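Local coordinates for protein Ral guanine nucleotide dissociation stimulator-like 2 (Mus musculus, PDB 4JGW) that probably acts as a guanine nucleotide exchange factor for small G proteins and associates in vitro with the GTP-bound forms of Rap1A and H-Ras, at residues Pro90-Glu104 with Val137-Thr151. Residues are numbered along the deposited sequence; the frame is centred on the assembly and turned at random.
Sequences PALFGLVADRLEALE and VKGQLDRLESFLLRT
Arg150 grips Glu104 side-on, NE and NH2 both reaching OE2 of the carboxylate. The shorter bond, 2.8 Å from Arg150 NE to Glu104 OE2, is nearly straight at 164° and uses the syn lone pair, while OE2 lies in the guanidinium plane; Arg150 NH2 reaches OE2 along a more bent path from outside the carboxylate plane, and adds a weak bond to OE1. Arg143 meets its acids differently. Its chain, extended from CG to NE, runs past Ala97 CB and sits as a knob among Gly94, Ala97, Asp98 and Glu101. Asp98 OD1 lies over one face of the guanidinium, 2.7 Å from Arg143 NH2, with the two planes 81° apart, so the attraction is probably more electrostatic than a directed in-plane pairing. Glu101 OE2 adds a longer salt bridge, 3.4 Å from Arg143 NE, and also accepts a hydrogen bond from a water that donates a second one to Arg143 O and accepts from Arg150 NH2, thereby joining the two charged clusters.

Beneath this polar border the packing is apolar. Leu100 CB stands over one face of the Phe147 ring, 3.8 Å from its centroid, while Glu104 CG touches the ring edge. Phe93 takes Gln140 CB over a face and Leu144 CD2 at its edge, 4.0 Å from Phe93 CZ. Leu111 and Thr115 of helix 108-128 also touch Phe147.

Helices 90-101 and 138-151 run nearly parallel here, their segment axes 19° apart, within the N-terminal Ras-GEF (REM) region. Acids on 90-104 facing arginines on 137-151 probably make the pairing electrostatically complementary along its more exposed border, with aromatic and aliphatic groups filling the interior.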
loop_
_atom_site.group_PDB
_atom_site.type_symbol
_atom_site.label_atom_id
_atom_site.label_comp_id
_atom_site.label_asym_id
_atom_site.label_seq_id
_atom_site.Cartn_x
_atom_site.Cartn_y
_atom_site.Cartn_z
ATOM N N PRO A 90 13.491 -15.597 -5.765
ATOM C CA PRO A 90 14.186 -16.800 -6.237
ATOM C C PRO A 90 14.661 -17.704 -5.095
ATOM O O PRO A 90 14.685 -18.925 -5.249
ATOM C CB PRO A 90 15.378 -16.243 -7.026
ATOM C CG PRO A 90 15.556 -14.851 -6.541
ATOM C CD PRO A 90 14.194 -14.364 -6.173
ATOM N N ALA A 91 15.024 -17.102 -3.963
ATOM C CA ALA A 91 15.449 -17.856 -2.784
ATOM C C ALA A 91 14.308 -18.693 -2.201
ATOM O O ALA A 91 14.509 -19.855 -1.844
ATOM C CB ALA A 91 16.025 -16.921 -1.729
ATOM N N LEU A 92 13.117 -18.101 -2.121
ATOM C CA LEU A 92 11.933 -18.795 -1.609
ATOM C C LEU A 92 11.459 -19.890 -2.564
ATOM O O LEU A 92 11.125 -20.995 -2.130
ATOM C CB LEU A 92 10.799 -17.797 -1.324
ATOM C CG LEU A 92 9.511 -18.309 -0.666
ATOM C CD1 LEU A 92 9.784 -18.919 0.703
ATOM C CD2 LEU A 92 8.490 -17.188 -0.555
ATOM N N PHE A 93 11.433 -19.566 -3.857
ATOM C CA PHE A 93 11.095 -20.518 -4.915
ATOM C C PHE A 93 12.052 -21.712 -4.882
ATOM O O PHE A 93 11.625 -22.861 -5.017
ATOM C CB PHE A 93 11.175 -19.825 -6.279
ATOM C CG PHE A 93 10.330 -20.460 -7.358
ATOM C CD1 PHE A 93 10.060 -19.758 -8.528
ATOM C CD2 PHE A 93 9.804 -21.741 -7.215
ATOM C CE1 PHE A 93 9.290 -20.324 -9.543
ATOM C CE2 PHE A 93 9.029 -22.313 -8.220
ATOM C CZ PHE A 93 8.772 -21.602 -9.386
ATOM N N GLY A 94 13.341 -21.428 -4.702
ATOM C CA GLY A 94 14.374 -22.461 -4.616
ATOM C C GLY A 94 14.182 -23.409 -3.444
ATOM O O GLY A 94 14.347 -24.621 -3.589
ATOM N N LEU A 95 13.823 -22.856 -2.288
ATOM C CA LEU A 95 13.581 -23.652 -1.081
ATOM C C LEU A 95 12.310 -24.496 -1.176
ATOM O O LEU A 95 12.216 -25.554 -0.553
ATOM C CB LEU A 95 13.538 -22.759 0.161
ATOM C CG LEU A 95 14.855 -22.081 0.547
ATOM C CD1 LEU A 95 14.588 -20.924 1.479
ATOM C CD2 LEU A 95 15.843 -23.062 1.166
ATOM N N VAL A 96 11.339 -24.018 -1.951
ATOM C CA VAL A 96 10.143 -24.797 -2.265
ATOM C C VAL A 96 10.534 -25.986 -3.144
ATOM O O VAL A 96 10.129 -27.122 -2.881
ATOM C CB VAL A 96 9.045 -23.933 -2.945
ATOM C CG1 VAL A 96 7.933 -24.807 -3.526
ATOM C CG2 VAL A 96 8.464 -22.931 -1.953
ATOM N N ALA A 97 11.335 -25.712 -4.174
ATOM C CA ALA A 97 11.874 -26.753 -5.053
ATOM C C ALA A 97 12.792 -27.715 -4.297
ATOM O O ALA A 97 12.816 -28.906 -4.595
ATOM C CB ALA A 97 12.605 -26.131 -6.232
ATOM N N ASP A 98 13.535 -27.190 -3.321
ATOM C CA ASP A 98 14.354 -28.013 -2.428
ATOM C C ASP A 98 13.500 -29.011 -1.652
ATOM O O ASP A 98 13.789 -30.209 -1.643
ATOM C CB ASP A 98 15.133 -27.138 -1.440
ATOM C CG ASP A 98 16.400 -26.554 -2.038
ATOM O OD1 ASP A 98 16.705 -26.840 -3.215
ATOM O OD2 ASP A 98 17.094 -25.803 -1.319
ATOM N N ARG A 99 12.449 -28.501 -1.009
ATOM C CA ARG A 99 11.554 -29.305 -0.178
ATOM C C ARG A 99 10.866 -30.417 -0.969
ATOM O O ARG A 99 10.708 -31.533 -0.470
ATOM C CB ARG A 99 10.530 -28.404 0.532
ATOM C CG ARG A 99 9.485 -29.128 1.387
ATOM C CD ARG A 99 10.095 -29.872 2.567
ATOM N NE ARG A 99 9.085 -30.647 3.288
ATOM C CZ ARG A 99 9.345 -31.522 4.257
ATOM N NH1 ARG A 99 10.594 -31.757 4.643
ATOM N NH2 ARG A 99 8.346 -32.167 4.844
ATOM N N LEU A 100 10.475 -30.110 -2.204
ATOM C CA LEU A 100 9.848 -31.094 -3.086
ATOM C C LEU A 100 10.831 -32.180 -3.524
ATOM O O LEU A 100 10.460 -33.351 -3.631
ATOM C CB LEU A 100 9.223 -30.411 -4.310
ATOM C CG LEU A 100 7.993 -29.517 -4.107
ATOM C CD1 LEU A 100 7.704 -28.714 -5.369
ATOM C CD2 LEU A 100 6.764 -30.322 -3.688
ATOM N N GLU A 101 12.079 -31.782 -3.771
ATOM C CA GLU A 101 13.138 -32.705 -4.188
ATOM C C GLU A 101 13.535 -33.685 -3.085
ATOM O O GLU A 101 13.791 -34.859 -3.358
ATOM C CB GLU A 101 14.371 -31.934 -4.666
ATOM C CG GLU A 101 14.245 -31.373 -6.074
ATOM C CD GLU A 101 15.298 -30.323 -6.390
ATOM O OE1 GLU A 101 16.270 -30.179 -5.617
ATOM O OE2 GLU A 101 15.152 -29.638 -7.423
ATOM N N ALA A 102 13.579 -33.201 -1.847
ATOM C CA ALA A 102 13.892 -34.042 -0.689
ATOM C C ALA A 102 12.714 -34.947 -0.315
ATOM O O ALA A 102 12.753 -35.652 0.700
ATOM C CB ALA A 102 14.299 -33.179 0.497
ATOM N N LEU A 103 11.680 -34.929 -1.152
ATOM C CA LEU A 103 10.444 -35.647 -0.883
ATOM C C LEU A 103 10.085 -36.594 -2.031
ATOM O O LEU A 103 8.994 -37.168 -2.056
ATOM C CB LEU A 103 9.315 -34.644 -0.633
ATOM C CG LEU A 103 8.532 -34.761 0.677
ATOM C CD1 LEU A 103 9.413 -34.447 1.880
ATOM C CD2 LEU A 103 7.350 -33.822 0.648
ATOM N N GLU A 104 11.015 -36.755 -2.970
ATOM C CA GLU A 104 10.828 -37.635 -4.126
ATOM C C GLU A 104 10.894 -39.124 -3.778
ATOM O O GLU A 104 10.317 -39.955 -4.484
ATOM C CB GLU A 104 11.839 -37.302 -5.228
ATOM C CG GLU A 104 11.407 -36.163 -6.141
ATOM C CD GLU A 104 12.461 -35.800 -7.171
ATOM O OE1 GLU A 104 13.480 -35.183 -6.795
ATOM O OE2 GLU A 104 12.267 -36.126 -8.360
ATOM N N VAL A 137 13.820 -16.085 -11.836
ATOM C CA VAL A 137 13.336 -17.378 -11.339
ATOM C C VAL A 137 13.324 -18.465 -12.422
ATOM O O VAL A 137 12.599 -19.460 -12.308
ATOM C CB VAL A 137 11.937 -17.263 -10.660
ATOM C CG1 VAL A 137 12.030 -16.451 -9.377
ATOM C CG2 VAL A 137 10.899 -16.667 -11.613
ATOM N N LYS A 138 14.142 -18.273 -13.457
ATOM C CA LYS A 138 14.210 -19.197 -14.593
ATOM C C LYS A 138 14.706 -20.588 -14.198
ATOM O O LYS A 138 14.097 -21.595 -14.567
ATOM C CB LYS A 138 15.087 -18.616 -15.708
ATOM N N GLY A 139 15.804 -20.634 -13.447
ATOM C CA GLY A 139 16.393 -21.891 -12.989
ATOM C C GLY A 139 15.501 -22.658 -12.029
ATOM O O GLY A 139 15.419 -23.886 -12.096
ATOM N N GLN A 140 14.831 -21.927 -11.139
ATOM C CA GLN A 140 13.902 -22.515 -10.173
ATOM C C GLN A 140 12.645 -23.058 -10.846
ATOM O O GLN A 140 12.036 -24.013 -10.358
ATOM C CB GLN A 140 13.523 -21.499 -9.091
ATOM C CG GLN A 140 14.643 -21.166 -8.108
ATOM C CD GLN A 140 15.562 -20.050 -8.583
ATOM O OE1 GLN A 140 15.461 -19.575 -9.716
ATOM N NE2 GLN A 140 16.465 -19.625 -7.710
ATOM N N LEU A 141 12.262 -22.441 -11.964
ATOM C CA LEU A 141 11.122 -22.890 -12.763
ATOM C C LEU A 141 11.430 -24.236 -13.418
ATOM O O LEU A 141 10.605 -25.153 -13.379
ATOM C CB LEU A 141 10.766 -21.847 -13.830
ATOM C CG LEU A 141 9.302 -21.622 -14.231
ATOM C CD1 LEU A 141 9.188 -20.372 -15.096
ATOM C CD2 LEU A 141 8.681 -22.818 -14.945
ATOM N N ASP A 142 12.620 -24.343 -14.014
ATOM C CA ASP A 142 13.097 -25.592 -14.618
ATOM C C ASP A 142 13.258 -26.672 -13.551
ATOM O O ASP A 142 12.999 -27.848 -13.800
ATOM C CB ASP A 142 14.431 -25.376 -15.343
ATOM C CG ASP A 142 14.357 -24.300 -16.420
ATOM O OD1 ASP A 142 13.253 -24.037 -16.948
ATOM O OD2 ASP A 142 15.414 -23.717 -16.742
ATOM N N ARG A 143 13.685 -26.249 -12.364
ATOM C CA ARG A 143 13.817 -27.112 -11.195
ATOM C C ARG A 143 12.459 -27.688 -10.782
ATOM O O ARG A 143 12.373 -28.830 -10.329
ATOM C CB ARG A 143 14.406 -26.302 -10.043
ATOM C CG ARG A 143 15.425 -27.020 -9.187
ATOM C CD ARG A 143 15.849 -26.118 -8.042
ATOM N NE ARG A 143 16.879 -26.715 -7.199
ATOM C CZ ARG A 143 17.386 -26.139 -6.111
ATOM N NH1 ARG A 143 16.956 -24.946 -5.717
ATOM N NH2 ARG A 143 18.325 -26.762 -5.410
ATOM N N LEU A 144 11.405 -26.890 -10.948
ATOM C CA LEU A 144 10.048 -27.302 -10.590
ATOM C C LEU A 144 9.422 -28.244 -11.618
ATOM O O LEU A 144 8.907 -29.304 -11.256
ATOM C CB LEU A 144 9.147 -26.080 -10.371
ATOM C CG LEU A 144 7.643 -26.309 -10.156
ATOM C CD1 LEU A 144 7.358 -26.978 -8.814
ATOM C CD2 LEU A 144 6.877 -25.001 -10.274
ATOM N N GLU A 145 9.459 -27.854 -12.893
ATOM C CA GLU A 145 8.776 -28.621 -13.938
ATOM C C GLU A 145 9.477 -29.937 -14.294
ATOM O O GLU A 145 8.838 -30.864 -14.792
ATOM C CB GLU A 145 8.484 -27.761 -15.182
ATOM C CG GLU A 145 9.595 -27.665 -16.221
ATOM C CD GLU A 145 9.120 -27.010 -17.512
ATOM O OE1 GLU A 145 8.856 -25.787 -17.505
ATOM O OE2 GLU A 145 9.013 -27.719 -18.537
ATOM N N SER A 146 10.780 -30.015 -14.019
ATOM C CA SER A 146 11.519 -31.269 -14.158
ATOM C C SER A 146 11.149 -32.233 -13.035
ATOM O O SER A 146 11.162 -33.446 -13.229
ATOM C CB SER A 146 13.031 -31.026 -14.177
ATOM O OG SER A 146 13.496 -30.567 -12.918
ATOM N N PHE A 147 10.822 -31.681 -11.867
ATOM C CA PHE A 147 10.365 -32.469 -10.720
ATOM C C PHE A 147 8.995 -33.094 -10.978
ATOM O O PHE A 147 8.747 -34.240 -10.591
ATOM C CB PHE A 147 10.339 -31.604 -9.450
ATOM C CG PHE A 147 9.394 -32.102 -8.388
ATOM C CD1 PHE A 147 9.784 -33.098 -7.498
ATOM C CD2 PHE A 147 8.109 -31.575 -8.278
ATOM C CE1 PHE A 147 8.910 -33.563 -6.518
ATOM C CE2 PHE A 147 7.228 -32.035 -7.303
ATOM C CZ PHE A 147 7.630 -33.030 -6.422
ATOM N N LEU A 148 8.118 -32.333 -11.627
ATOM C CA LEU A 148 6.744 -32.759 -11.905
ATOM C C LEU A 148 6.672 -33.879 -12.943
ATOM O O LEU A 148 5.899 -34.826 -12.786
ATOM C CB LEU A 148 5.888 -31.564 -12.347
ATOM C CG LEU A 148 5.576 -30.493 -11.294
ATOM C CD1 LEU A 148 5.263 -29.162 -11.951
ATOM C CD2 LEU A 148 4.433 -30.926 -10.381
ATOM N N LEU A 149 7.478 -33.758 -13.997
ATOM C CA LEU A 149 7.549 -34.768 -15.056
ATOM C C LEU A 149 8.258 -36.034 -14.581
ATOM O O LEU A 149 7.934 -37.136 -15.023
ATOM C CB LEU A 149 8.251 -34.201 -16.296
ATOM C CG LEU A 149 7.425 -33.512 -17.393
ATOM C CD1 LEU A 149 6.754 -32.225 -16.916
ATOM C CD2 LEU A 149 8.306 -33.227 -18.602
ATOM N N ARG A 150 9.220 -35.858 -13.678
ATOM C CA ARG A 150 9.993 -36.956 -13.098
ATOM C C ARG A 150 9.138 -37.817 -12.168
ATOM O O ARG A 150 9.324 -39.033 -12.093
ATOM C CB ARG A 150 11.182 -36.385 -12.329
ATOM C CG ARG A 150 12.405 -37.279 -12.242
ATOM C CD ARG A 150 13.653 -36.432 -12.019
ATOM N NE ARG A 150 13.526 -35.556 -10.852
ATOM C CZ ARG A 150 14.026 -34.324 -10.771
ATOM N NH1 ARG A 150 14.688 -33.791 -11.792
ATOM N NH2 ARG A 150 13.853 -33.614 -9.663
ATOM N N THR A 151 8.206 -37.177 -11.462
ATOM C CA THR A 151 7.301 -37.872 -10.546
ATOM C C THR A 151 6.008 -38.319 -11.232
ATOM O O THR A 151 5.259 -39.135 -10.690
ATOM C CB THR A 151 6.958 -37.008 -9.305
ATOM O OG1 THR A 151 6.505 -35.715 -9.723
ATOM C CG2 THR A 151 8.174 -36.850 -8.401
HETATM O O HOH W 1 14.134 -30.684 -9.596
#